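Local coordinates for beta-1,4-mannanase (Aplysia kurodai, PDB 3VUP), which probably hydrolyses internal beta-1,4-mannosidic linkages of mannan in the digestive fluid of the sea hare, at residues L201-K212 with L245-F256. Numbering follows the deposited sequence. Where two conformers were deposited one is given.
Sequences LRFLNWQADAIK and LRLAGGKQKGVF. With SO4 (sulfate ion), chain I; SO4 (sulfate ion), chain H.
With CG of N205 swung anti to its own N (chi1 175°) and K251 running extended beyond CG, the amide of N205 enters the turn 251-254 while the K251 chain lies across W206. N205 OD1 takes K251 N through an in-plane lone pair (3.0 Å), and ND2 gives its two hydrogens to K251 O and G254 O, each at 2.9 Å. Three bonds thus fix the amide's rotation, and a leucine in its place would probably leave K251 N and G254 O without these mates and the type I turn less firmly held. W206 NE1 reaches G249 O near the ring plane (2.9 Å); in the conformers given, K251 CE sits over one indole face, 3.5 Å from the five-membered ring's centroid, R202 CG over the other. In this TIM barrel the contact joins helix 197-214, which follows strand 157-161 and precedes strand 220-224, to the end of helix 242-249 and the loop leading into strand 259-262. D209 OD1 takes K253 N on its anti lone pair (3.0 Å). K212 NZ, also salt-bridged to D257, binds V255 O from above the carbonyl plane (2.8 Å). At the other end L201 CB meets A248 CB at a tight 3.4 Å.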
loop_
_atom_site.group_PDB
_atom_site.type_symbol
_atom_site.label_atom_id
_atom_site.label_comp_id
_atom_site.label_asym_id
_atom_site.label_seq_id
_atom_site.Cartn_x
_atom_site.Cartn_y
_atom_site.Cartn_z
ATOM N N LEU A 201 9.036 6.108 -10.918
ATOM C CA LEU A 201 10.061 5.780 -9.936
ATOM C C LEU A 201 10.577 7.027 -9.219
ATOM O O LEU A 201 10.888 6.965 -8.029
ATOM C CB LEU A 201 11.186 4.949 -10.550
ATOM C CG LEU A 201 10.779 3.554 -11.021
ATOM C CD1 LEU A 201 11.937 2.914 -11.769
ATOM C CD2 LEU A 201 10.322 2.691 -9.846
ATOM N N ARG A 202 10.677 8.152 -9.923
ATOM C CA ARG A 202 11.025 9.397 -9.259
ATOM C C ARG A 202 9.945 9.757 -8.243
ATOM O O ARG A 202 10.240 10.124 -7.108
ATOM C CB ARG A 202 11.196 10.532 -10.266
ATOM C CG ARG A 202 11.400 11.879 -9.593
ATOM C CD ARG A 202 11.506 13.024 -10.593
ATOM N NE ARG A 202 10.263 13.247 -11.326
ATOM C CZ ARG A 202 10.099 12.968 -12.614
ATOM N NH1 ARG A 202 11.097 12.449 -13.318
ATOM N NH2 ARG A 202 8.933 13.205 -13.196
ATOM N N PHE A 203 8.691 9.657 -8.665
ATOM C CA PHE A 203 7.528 9.938 -7.824
ATOM C C PHE A 203 7.594 9.130 -6.532
ATOM O O PHE A 203 7.392 9.668 -5.441
ATOM C CB PHE A 203 6.284 9.612 -8.664
ATOM C CG PHE A 203 4.953 9.735 -7.956
ATOM C CD1 PHE A 203 4.331 10.966 -7.796
ATOM C CD2 PHE A 203 4.269 8.596 -7.572
ATOM C CE1 PHE A 203 3.074 11.056 -7.203
ATOM C CE2 PHE A 203 3.023 8.678 -6.978
ATOM C CZ PHE A 203 2.421 9.904 -6.796
ATOM N N LEU A 204 7.901 7.845 -6.663
ATOM C CA LEU A 204 8.009 6.971 -5.506
ATOM C C LEU A 204 9.256 7.262 -4.661
ATOM O O LEU A 204 9.173 7.378 -3.438
ATOM C CB LEU A 204 7.963 5.508 -5.952
ATOM C CG LEU A 204 6.671 5.061 -6.654
ATOM C CD1 LEU A 204 6.844 3.684 -7.281
ATOM C CD2 LEU A 204 5.491 5.061 -5.696
ATOM N N ASN A 205 10.404 7.396 -5.315
ATOM C CA ASN A 205 11.660 7.665 -4.612
ATOM C C ASN A 205 11.575 8.942 -3.788
ATOM O O ASN A 205 11.977 8.965 -2.624
ATOM C CB ASN A 205 12.805 7.750 -5.629
ATOM C CG ASN A 205 14.139 8.156 -5.013
ATOM O OD1 ASN A 205 14.646 9.249 -5.265
ATOM N ND2 ASN A 205 14.723 7.270 -4.218
ATOM N N TRP A 206 11.061 10.015 -4.383
ATOM C CA TRP A 206 11.042 11.288 -3.666
ATOM C C TRP A 206 10.115 11.236 -2.458
ATOM O O TRP A 206 10.430 11.780 -1.401
ATOM C CB TRP A 206 10.657 12.441 -4.590
ATOM C CG TRP A 206 11.739 12.844 -5.560
ATOM C CD1 TRP A 206 12.880 12.148 -5.881
ATOM C CD2 TRP A 206 11.782 14.054 -6.324
ATOM N NE1 TRP A 206 13.618 12.854 -6.803
ATOM C CE2 TRP A 206 12.966 14.024 -7.094
ATOM C CE3 TRP A 206 10.929 15.155 -6.441
ATOM C CZ2 TRP A 206 13.315 15.057 -7.966
ATOM C CZ3 TRP A 206 11.277 16.173 -7.306
ATOM C CH2 TRP A 206 12.462 16.120 -8.055
ATOM N N GLN A 207 8.971 10.575 -2.598
ATOM C CA GLN A 207 8.063 10.486 -1.464
ATOM C C GLN A 207 8.618 9.595 -0.356
ATOM O O GLN A 207 8.526 9.934 0.823
ATOM C CB GLN A 207 6.677 10.033 -1.905
ATOM C CG GLN A 207 5.951 11.047 -2.771
ATOM C CD GLN A 207 4.612 10.517 -3.224
ATOM O OE1 GLN A 207 3.602 10.710 -2.554
ATOM N NE2 GLN A 207 4.601 9.812 -4.347
ATOM N N ALA A 208 9.182 8.452 -0.726
ATOM C CA ALA A 208 9.760 7.572 0.275
ATOM C C ALA A 208 10.875 8.270 1.051
ATOM O O ALA A 208 10.968 8.135 2.265
ATOM C CB ALA A 208 10.262 6.285 -0.361
ATOM N N ASP A 209 11.707 9.028 0.341
ATOM C CA ASP A 209 12.812 9.727 0.980
ATOM C C ASP A 209 12.295 10.822 1.905
ATOM O O ASP A 209 12.800 11.000 3.013
ATOM C CB ASP A 209 13.763 10.306 -0.064
ATOM C CG ASP A 209 14.982 10.968 0.558
ATOM O OD1 ASP A 209 15.976 10.267 0.849
ATOM O OD2 ASP A 209 14.949 12.203 0.735
ATOM N N ALA A 210 11.270 11.541 1.465
ATOM C CA ALA A 210 10.678 12.581 2.294
ATOM C C ALA A 210 10.118 12.000 3.589
ATOM O O ALA A 210 10.308 12.566 4.668
ATOM C CB ALA A 210 9.591 13.310 1.526
ATOM N N ILE A 211 9.430 10.869 3.481
ATOM C CA ILE A 211 8.874 10.218 4.660
ATOM C C ILE A 211 9.969 9.843 5.657
ATOM O O ILE A 211 9.879 10.149 6.844
ATOM C CB ILE A 211 8.025 8.992 4.275
ATOM C CG1 ILE A 211 6.754 9.439 3.546
ATOM C CG2 ILE A 211 7.686 8.149 5.510
ATOM C CD1 ILE A 211 6.018 8.322 2.876
ATOM N N LYS A 212 11.018 9.194 5.165
ATOM C CA LYS A 212 12.067 8.703 6.053
ATOM C C LYS A 212 13.130 9.734 6.450
ATOM O O LYS A 212 14.018 9.442 7.253
ATOM C CB LYS A 212 12.652 7.395 5.540
ATOM C CG LYS A 212 11.662 6.251 5.733
ATOM C CD LYS A 212 12.210 4.895 5.319
ATOM C CE LYS A 212 12.188 4.719 3.811
ATOM N NZ LYS A 212 12.664 3.366 3.424
ATOM N N LEU A 245 14.841 2.817 -7.756
ATOM C CA LEU A 245 14.278 4.030 -7.177
ATOM C C LEU A 245 15.344 5.120 -7.059
ATOM O O LEU A 245 15.112 6.275 -7.429
ATOM C CB LEU A 245 13.654 3.730 -5.818
ATOM C CG LEU A 245 12.376 2.894 -5.900
ATOM C CD1 LEU A 245 12.116 2.191 -4.583
ATOM C CD2 LEU A 245 11.209 3.775 -6.244
ATOM N N ARG A 246 16.517 4.754 -6.543
ATOM C CA ARG A 246 17.611 5.711 -6.401
ATOM C C ARG A 246 18.102 6.207 -7.760
ATOM O O ARG A 246 18.465 7.377 -7.909
ATOM C CB ARG A 246 18.766 5.098 -5.607
ATOM C CG ARG A 246 18.442 4.848 -4.145
ATOM C CD ARG A 246 19.534 4.036 -3.468
ATOM N NE ARG A 246 19.251 3.881 -2.050
ATOM C CZ ARG A 246 19.634 2.845 -1.315
ATOM N NH1 ARG A 246 20.330 1.851 -1.864
ATOM N NH2 ARG A 246 19.319 2.808 -0.027
ATOM N N LEU A 247 18.117 5.328 -8.754
ATOM C CA LEU A 247 18.541 5.741 -10.087
ATOM C C LEU A 247 17.615 6.827 -10.620
ATOM O O LEU A 247 18.059 7.846 -11.140
ATOM C CB LEU A 247 18.549 4.550 -11.048
ATOM C CG LEU A 247 18.904 4.902 -12.493
ATOM C CD1 LEU A 247 20.353 5.326 -12.610
ATOM C CD2 LEU A 247 18.630 3.716 -13.385
ATOM N N ALA A 248 16.316 6.603 -10.482
ATOM C CA ALA A 248 15.326 7.500 -11.071
ATOM C C ALA A 248 15.234 8.843 -10.358
ATOM O O ALA A 248 15.043 9.878 -10.999
ATOM C CB ALA A 248 13.968 6.843 -11.080
ATOM N N GLY A 249 15.345 8.825 -9.032
ATOM C CA GLY A 249 15.120 10.022 -8.240
ATOM C C GLY A 249 16.311 10.609 -7.503
ATOM O O GLY A 249 16.274 11.771 -7.098
ATOM N N GLY A 250 17.349 9.805 -7.295
ATOM C CA GLY A 250 18.572 10.282 -6.674
ATOM C C GLY A 250 18.579 10.405 -5.161
ATOM O O GLY A 250 19.590 10.792 -4.593
ATOM N N LYS A 251 17.473 10.084 -4.500
ATOM C CA LYS A 251 17.396 10.312 -3.061
ATOM C C LYS A 251 17.633 9.006 -2.298
ATOM O O LYS A 251 16.910 8.021 -2.472
ATOM C CB LYS A 251 16.070 10.992 -2.710
ATOM C CG LYS A 251 15.848 12.278 -3.513
ATOM C CD LYS A 251 14.733 13.133 -2.935
ATOM C CE LYS A 251 14.528 14.407 -3.740
ATOM N NZ LYS A 251 13.475 15.283 -3.136
ATOM N N GLN A 252 18.662 9.012 -1.458
ATOM C CA GLN A 252 19.233 7.783 -0.907
ATOM C C GLN A 252 18.264 6.951 -0.082
ATOM O O GLN A 252 18.277 5.724 -0.152
ATOM C CB GLN A 252 20.493 8.097 -0.092
ATOM C CG GLN A 252 21.235 6.867 0.435
ATOM C CD GLN A 252 21.817 5.989 -0.668
ATOM O OE1 GLN A 252 21.904 6.392 -1.832
ATOM N NE2 GLN A 252 22.219 4.779 -0.300
ATOM N N LYS A 253 17.422 7.607 0.705
ATOM C CA LYS A 253 16.529 6.850 1.567
ATOM C C LYS A 253 15.174 6.566 0.929
ATOM O O LYS A 253 14.294 6.002 1.581
ATOM C CB LYS A 253 16.399 7.509 2.942
ATOM C CG LYS A 253 17.716 7.501 3.713
ATOM C CD LYS A 253 17.520 7.260 5.203
ATOM C CE LYS A 253 16.988 8.497 5.896
ATOM N NZ LYS A 253 17.034 8.375 7.383
ATOM N N GLY A 254 15.027 6.898 -0.353
ATOM C CA GLY A 254 13.765 6.707 -1.042
ATOM C C GLY A 254 13.596 5.309 -1.598
ATOM O O GLY A 254 13.475 5.119 -2.811
ATOM N N VAL A 255 13.575 4.334 -0.692
ATOM C CA VAL A 255 13.458 2.927 -1.044
ATOM C C VAL A 255 12.355 2.304 -0.202
ATOM O O VAL A 255 11.932 2.871 0.803
ATOM C CB VAL A 255 14.791 2.165 -0.839
ATOM C CG1 VAL A 255 15.914 2.856 -1.598
ATOM C CG2 VAL A 255 15.121 2.054 0.644
ATOM N N PHE A 256 11.855 1.152 -0.631
ATOM C CA PHE A 256 10.842 0.449 0.135
ATOM C C PHE A 256 11.460 -0.412 1.221
ATOM O O PHE A 256 12.500 -1.039 1.028
ATOM C CB PHE A 256 9.976 -0.395 -0.798
ATOM C CG PHE A 256 9.219 0.428 -1.786
ATOM C CD1 PHE A 256 8.427 1.480 -1.344
ATOM C CD2 PHE A 256 9.326 0.205 -3.153
ATOM C CE1 PHE A 256 7.742 2.277 -2.235
ATOM C CE2 PHE A 256 8.639 1.008 -4.051
ATOM C CZ PHE A 256 7.853 2.046 -3.594
HETATM S S SO4 I . 22.205 1.732 -5.514
HETATM O O1 SO4 I . 21.856 3.112 -5.853
HETATM O O2 SO4 I . 21.172 1.147 -4.661
HETATM O O3 SO4 I . 22.356 0.957 -6.742
HETATM O O4 SO4 I . 23.466 1.728 -4.781
HETATM S S SO4 H . 14.066 17.519 -0.104
HETATM O O1 SO4 H . 12.889 17.859 -0.898
HETATM O O2 SO4 H . 14.913 16.557 -0.822
HETATM O O3 SO4 H . 14.847 18.721 0.169
HETATM O O4 SO4 H . 13.631 16.938 1.166
HETATM O O HOH W 1 11.631 14.365 -1.535
HETATM O O HOH W 2 15.440 3.552 3.797
#